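Local coordinates for protein alkaline phosphatase (Thermus thermophilus, PDB 7KWD) that probably hydrolyses phosphate monoesters as a metal-dependent alkaline phosphatase, working as a homodimer with zinc and magnesium ions, at residues 349-352 against 353-356; 365-368 against 369-373. All blocks are in the same frame, centred on the assembly; numbering follows the deposited sequence.

Interaction 1 (349-352 against 353-356)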
ATOM      1  N   PHE A 349      -1.166  11.088 -20.217  1.00 31.88           N
ATOM      2  CA  PHE A 349      -0.091  12.064 -20.368  1.00 35.91           C
ATOM      3  C   PHE A 349       0.803  11.735 -21.565  1.00 36.34           C
ATOM      4  O   PHE A 349       1.351  12.639 -22.198  1.00 35.65           O
ATOM      5  CB  PHE A 349       0.754  12.101 -19.093  1.00 34.51           C
ATOM      6  CG  PHE A 349       0.108  12.819 -17.920  1.00 35.93           C
ATOM      7  CD1 PHE A 349      -0.884  13.764 -18.110  1.00 33.16           C
ATOM      8  CD2 PHE A 349       0.527  12.556 -16.621  1.00 32.16           C
ATOM      9  CE1 PHE A 349      -1.437  14.426 -17.031  1.00 34.83           C
ATOM     10  CE2 PHE A 349      -0.032  13.205 -15.549  1.00 31.69           C
ATOM     11  CZ  PHE A 349      -1.009  14.151 -15.756  1.00 30.13           C
ATOM     12  N   GLU A 350       0.997  10.449 -21.851  1.00 35.99           N
ATOM     13  CA  GLU A 350       1.870  10.026 -22.944  1.00 27.49           C
ATOM     14  C   GLU A 350       1.302  10.451 -24.278  1.00 36.85           C
ATOM     15  O   GLU A 350       2.034  10.893 -25.172  1.00 36.44           O
ATOM     16  CB  GLU A 350       2.050   8.508 -22.895  1.00 34.34           C
ATOM     17  CG  GLU A 350       2.668   7.876 -24.137  1.00 37.94           C
ATOM     18  CD  GLU A 350       2.827   6.357 -23.996  1.00 34.70           C
ATOM     19  OE1 GLU A 350       1.999   5.608 -24.563  1.00 35.61           O
ATOM     20  OE2 GLU A 350       3.771   5.913 -23.306  1.00 32.08           O
ATOM     21  N   HIS A 351      -0.011  10.318 -24.424  1.00 35.26           N
ATOM     22  CA  HIS A 351      -0.663  10.720 -25.664  1.00 39.87           C
ATOM     23  C   HIS A 351      -0.727  12.232 -25.768  1.00 36.97           C
ATOM     24  O   HIS A 351      -0.392  12.801 -26.812  1.00 36.29           O
ATOM     25  CB  HIS A 351      -2.033  10.096 -25.704  1.00 33.24           C
ATOM     26  CG  HIS A 351      -2.803  10.392 -26.937  1.00 35.05           C
ATOM     27  ND1 HIS A 351      -2.713   9.614 -28.067  1.00 39.29           N
ATOM     28  CD2 HIS A 351      -3.708  11.359 -27.207  1.00 37.83           C
ATOM     29  CE1 HIS A 351      -3.538  10.087 -28.979  1.00 41.40           C
ATOM     30  NE2 HIS A 351      -4.158  11.141 -28.480  1.00 40.02           N
ATOM     31  N   MET A 352      -1.092  12.903 -24.675  1.00 34.81           N
ATOM     32  CA  MET A 352      -1.018  14.356 -24.633  1.00 39.54           C
ATOM     33  C   MET A 352       0.349  14.841 -25.093  1.00 41.72           C
ATOM     34  O   MET A 352       0.447  15.680 -25.988  1.00 43.58           O
ATOM     35  CB  MET A 352      -1.333  14.858 -23.222  1.00 36.94           C
ATOM     36  CG  MET A 352      -2.815  14.632 -22.826  1.00 38.51           C
ATOM     37  SD  MET A 352      -3.209  14.906 -21.062  1.00 36.73           S
ATOM     38  CE  MET A 352      -2.762  16.697 -20.969  1.00 40.34           C
ATOM     39  N   LEU A 353       1.424  14.311 -24.501  1.00 38.25           N
ATOM     40  CA  LEU A 353       2.760  14.747 -24.890  1.00 38.88           C
ATOM     41  C   LEU A 353       2.982  14.523 -26.383  1.00 42.86           C
ATOM     42  O   LEU A 353       3.554  15.367 -27.080  1.00 48.46           O
ATOM     43  CB  LEU A 353       3.803  13.999 -24.082  1.00 38.35           C
ATOM     44  CG  LEU A 353       4.517  14.676 -22.922  1.00 43.86           C
ATOM     45  CD1 LEU A 353       3.909  15.996 -22.509  1.00 43.82           C
ATOM     46  CD2 LEU A 353       4.590  13.739 -21.697  1.00 37.74           C
ATOM     47  N   ARG A 354       2.521  13.395 -26.898  1.00 33.23           N
ATOM     48  CA  ARG A 354       2.656  13.133 -28.325  1.00 40.88           C
ATOM     49  C   ARG A 354       1.921  14.198 -29.132  1.00 41.47           C
ATOM     50  O   ARG A 354       2.475  14.781 -30.063  1.00 45.31           O
ATOM     51  CB  ARG A 354       2.135  11.727 -28.586  1.00 44.07           C
ATOM     52  CG  ARG A 354       2.449  11.095 -29.889  1.00 56.90           C
ATOM     53  CD  ARG A 354       1.823   9.697 -29.880  1.00 72.47           C
ATOM     54  NE  ARG A 354       2.495   8.797 -28.934  1.00 74.41           N
ATOM     55  CZ  ARG A 354       1.897   7.900 -28.136  1.00 78.47           C
ATOM     56  NH1 ARG A 354       0.558   7.741 -28.112  1.00 58.11           N
ATOM     57  NH2 ARG A 354       2.664   7.146 -27.348  1.00 61.26           N
ATOM     58  N   VAL A 355       0.689  14.510 -28.734  1.00 37.69           N
ATOM     59  CA  VAL A 355      -0.123  15.505 -29.425  1.00 46.47           C
ATOM     60  C   VAL A 355       0.538  16.877 -29.388  1.00 44.82           C
ATOM     61  O   VAL A 355       0.506  17.635 -30.365  1.00 49.11           O
ATOM     62  CB  VAL A 355      -1.523  15.573 -28.778  1.00 36.10           C
ATOM     63  CG1 VAL A 355      -2.114  16.953 -29.018  1.00 46.55           C
ATOM     64  CG2 VAL A 355      -2.407  14.481 -29.273  1.00 40.02           C
ATOM     65  N   LEU A 356       1.085  17.235 -28.232  1.00 38.04           N
ATOM     66  CA  LEU A 356       1.647  18.556 -28.011  1.00 42.90           C
ATOM     67  C   LEU A 356       2.949  18.781 -28.772  1.00 52.91           C
ATOM     68  O   LEU A 356       3.297  19.930 -29.075  1.00 45.44           O
ATOM     69  CB  LEU A 356       1.894  18.735 -26.523  1.00 39.57           C
ATOM     70  CG  LEU A 356       0.654  18.988 -25.671  1.00 48.57           C
ATOM     71  CD1 LEU A 356       1.057  18.952 -24.203  1.00 39.67           C
ATOM     72  CD2 LEU A 356       0.004  20.323 -26.038  1.00 46.15           C
TER
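Four i to i+4 backbone hydrogen bonds join 349-352 to 353-356 in one short alpha helix, from Leu353 N to Phe349 O (2.8 Å) through Leu356 N to Met352 O (2.8 Å). The polar side of this helix is carried by Glu350, His351 and Arg354. Glu350 and Arg354 run side by side and point the same way. Glu350 OE1 meets Arg354 NH2 at 3.3 Å in a salt bridge whose hydrogen bond is weak. The carboxylate and guanidinium planes are 50° apart, so the two groups do not pair flat. Arg354 bends at chi3 (-69°), which folds its guanidinium back along the helix and sets one face over Glu350 O. The CG of Glu350 also lies 3.3 Å from Arg354 NH2. Beyond it, Arg354 NH1 comes to the edge of the His351 ring, 3.8 Å from ND1, with ring and guanidinium nearly perpendicular. That is too long for a hydrogen bond, and His351 ND1 is buried here without a polar partner. Val355 CG2 approaches His351 NE2 at 3.9 Å. Phe349 and Met352 pack on Met409 of helix 406-412. The stronger partner of Glu350 is Arg273, which forms a salt bridge with OE2. With an alanine here the carboxylate is gone; Arg273 would probably lose its salt-bridge mate and the Arg354 guanidinium would be freer to turn. The chemistry implies that Glu350 links the helix to Arg273, and that its weak bond to Arg354 is a local addition.

Interaction 2 (365-368 against 369-373)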
ATOM      1  N   VAL A 365      -1.148  23.489 -24.464  1.00 42.26           N
ATOM      2  CA  VAL A 365      -1.181  22.720 -23.222  1.00 40.58           C
ATOM      3  C   VAL A 365      -2.555  22.832 -22.574  1.00 49.02           C
ATOM      4  O   VAL A 365      -3.245  21.829 -22.325  1.00 39.82           O
ATOM      5  CB  VAL A 365      -0.075  23.214 -22.272  1.00 45.68           C
ATOM      6  CG1 VAL A 365      -0.297  22.717 -20.819  1.00 46.78           C
ATOM      7  CG2 VAL A 365       1.300  22.805 -22.829  1.00 44.54           C
ATOM      8  N   LYS A 366      -2.969  24.067 -22.298  1.00 42.42           N
ATOM      9  CA  LYS A 366      -4.247  24.310 -21.645  1.00 43.32           C
ATOM     10  C   LYS A 366      -5.376  23.602 -22.375  1.00 41.94           C
ATOM     11  O   LYS A 366      -6.250  22.991 -21.746  1.00 45.53           O
ATOM     12  CB  LYS A 366      -4.471  25.824 -21.554  1.00 43.10           C
ATOM     13  CG  LYS A 366      -5.713  26.253 -20.820  1.00 52.61           C
ATOM     14  CD  LYS A 366      -5.728  27.776 -20.496  1.00 69.99           C
ATOM     15  CE  LYS A 366      -4.350  28.333 -20.138  1.00 62.85           C
ATOM     16  NZ  LYS A 366      -4.397  29.582 -19.332  1.00 60.58           N
ATOM     17  N   GLU A 367      -5.353  23.627 -23.701  1.00 34.43           N
ATOM     18  CA  GLU A 367      -6.412  22.952 -24.435  1.00 40.52           C
ATOM     19  C   GLU A 367      -6.298  21.443 -24.290  1.00 45.20           C
ATOM     20  O   GLU A 367      -7.320  20.748 -24.196  1.00 39.95           O
ATOM     21  CB  GLU A 367      -6.381  23.362 -25.906  1.00 37.40           C
ATOM     22  CG  GLU A 367      -7.301  22.567 -26.816  1.00 40.25           C
ATOM     23  CD  GLU A 367      -8.761  22.572 -26.396  1.00 48.21           C
ATOM     24  OE1 GLU A 367      -9.148  23.354 -25.487  1.00 49.83           O
ATOM     25  OE2 GLU A 367      -9.520  21.778 -26.992  1.00 44.73           O
ATOM     26  N   ALA A 368      -5.066  20.914 -24.272  1.00 43.09           N
ATOM     27  CA  ALA A 368      -4.879  19.469 -24.135  1.00 41.74           C
ATOM     28  C   ALA A 368      -5.413  18.967 -22.795  1.00 38.19           C
ATOM     29  O   ALA A 368      -6.148  17.974 -22.740  1.00 37.30           O
ATOM     30  CB  ALA A 368      -3.401  19.116 -24.293  1.00 38.54           C
ATOM     31  N   PHE A 369      -5.088  19.668 -21.710  1.00 34.18           N
ATOM     32  CA  PHE A 369      -5.629  19.303 -20.406  1.00 39.17           C
ATOM     33  C   PHE A 369      -7.152  19.403 -20.367  1.00 46.20           C
ATOM     34  O   PHE A 369      -7.817  18.552 -19.756  1.00 36.22           O
ATOM     35  CB  PHE A 369      -5.009  20.181 -19.332  1.00 36.93           C
ATOM     36  CG  PHE A 369      -3.711  19.652 -18.813  1.00 42.42           C
ATOM     37  CD1 PHE A 369      -2.560  19.812 -19.548  1.00 35.88           C
ATOM     38  CD2 PHE A 369      -3.646  18.994 -17.586  1.00 42.48           C
ATOM     39  CE1 PHE A 369      -1.354  19.322 -19.077  1.00 41.14           C
ATOM     40  CE2 PHE A 369      -2.447  18.508 -17.106  1.00 36.70           C
ATOM     41  CZ  PHE A 369      -1.295  18.670 -17.859  1.00 33.40           C
ATOM     42  N   ARG A 370      -7.721  20.446 -20.987  1.00 40.95           N
ATOM     43  CA  ARG A 370      -9.171  20.568 -21.066  1.00 38.23           C
ATOM     44  C   ARG A 370      -9.771  19.375 -21.795  1.00 36.05           C
ATOM     45  O   ARG A 370     -10.705  18.734 -21.308  1.00 37.29           O
ATOM     46  CB  ARG A 370      -9.548  21.873 -21.781  1.00 44.76           C
ATOM     47  CG  ARG A 370     -10.982  22.406 -21.534  1.00 45.73           C
ATOM     48  CD  ARG A 370     -11.457  23.360 -22.666  1.00 55.33           C
ATOM     49  NE  ARG A 370     -11.393  22.710 -23.979  1.00 48.28           N
ATOM     50  CZ  ARG A 370     -12.205  21.724 -24.357  1.00 51.03           C
ATOM     51  NH1 ARG A 370     -13.149  21.309 -23.532  1.00 53.58           N
ATOM     52  NH2 ARG A 370     -12.079  21.147 -25.550  1.00 45.60           N
ATOM     53  N   ALA A 371      -9.253  19.064 -22.968  1.00 40.07           N
ATOM     54  CA  ALA A 371      -9.902  18.057 -23.785  1.00 40.02           C
ATOM     55  C   ALA A 371      -9.658  16.637 -23.291  1.00 36.32           C
ATOM     56  O   ALA A 371     -10.544  15.792 -23.403  1.00 39.86           O
ATOM     57  CB  ALA A 371      -9.419  18.194 -25.226  1.00 40.56           C
ATOM     58  N   MET A 372      -8.497  16.357 -22.721  1.00 37.43           N
ATOM     59  CA  MET A 372      -8.129  14.986 -22.415  1.00 38.84           C
ATOM     60  C   MET A 372      -8.122  14.658 -20.933  1.00 38.14           C
ATOM     61  O   MET A 372      -8.235  13.476 -20.592  1.00 30.36           O
ATOM     62  CB  MET A 372      -6.762  14.685 -23.052  1.00 46.23           C
ATOM     63  CG  MET A 372      -6.849  14.671 -24.599  1.00 46.74           C
ATOM     64  SD  MET A 372      -5.283  14.402 -25.476  1.00 52.40           S
ATOM     65  CE  MET A 372      -4.891  16.085 -25.984  1.00 54.26           C
ATOM     66  N   LYS A 373      -8.060  15.661 -20.052  1.00 34.70           N
ATOM     67  CA  LYS A 373      -8.197  15.440 -18.619  1.00 34.31           C
ATOM     68  C   LYS A 373      -9.425  16.082 -17.976  1.00 33.85           C
ATOM     69  O   LYS A 373      -9.688  15.797 -16.809  1.00 33.60           O
ATOM     70  CB  LYS A 373      -6.938  15.948 -17.892  1.00 33.60           C
ATOM     71  CG  LYS A 373      -5.672  15.142 -18.258  1.00 38.78           C
ATOM     72  CD  LYS A 373      -5.818  13.665 -17.865  1.00 31.82           C
ATOM     73  CE  LYS A 373      -4.459  12.927 -17.887  1.00 36.18           C
ATOM     74  NZ  LYS A 373      -4.679  11.450 -18.046  1.00 30.34           N
TER
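Glu367 and Arg370 form a two-pronged salt bridge one helical turn apart. Arg370 grips the carboxylate side-on. Its NE donates to Glu367 OE1 at 2.8 Å, and its NH2 donates to Glu367 OE2 at 3.0 Å. Both oxygens are met on their syn sides, and OE1 lies at the guanidinium edge, in its plane. The two flat groups are 31° apart. Each chain needs a bend to make this fit. Glu367 turns at chi2 (56°), which swings its carboxylate back toward the second half of the helix. Arg370 turns at chi3 (57°), which brings NE and NH2 round to face it. Two nearly straight bonds then restrict rotation of both groups.

Apolar side chains also pair along the helix. Val365 and Phe369 lie side by side, with Val365 CG1 3.9 Å from Phe369 CD1. The ring presents its edge to Val365 O. Further along, Met372 curls at chi3 and sets its CE 3.8 Å from Ala368 CB. The short alanine side chain lets this methyl come close to the helix backbone, near Ala368 CA. Backbone bonds such as Phe369 N to Val365 O (2.9 Å) hold the turns.

At the end of the segment, Lys373 NZ forms a salt bridge with Asp282 and hydrogen bonds with Gln345 and Ala347. Val365 packs on Ala382, Val385 and Val386 of helix 379-391, while Phe369 and Met372 reach Met352 of helix 349-356. The helix 362-373 is thus packed against the helices before and after it in the chain.

How the interactions relate
Interactions 1 and 2 lie on consecutive helices, 349-356 and 362-373, with centres 10 Å apart. The helices meet through Met352, Phe349, Phe369, Met372 and Lys373. Met352 packs across the interface: its CE lies 3.4 Å from Phe369 CD1, and its CG lies 3.6 Å from Met372 SD. Phe349 and Lys373 add a cation-pi contact. Asp282, the salt-bridge partner of Lys373, also accepts a hydrogen bond from Phe349 N. The Glu350-Arg354 and Glu367-Arg370 pairs lie on other sides of their helices. Interaction 1 is nearer the active site: the Glu350 side chain is about 9 Å from that of the zinc ligand His279 and about 12 Å from a bound zinc ion. Interaction 2 lies away from the metal sites.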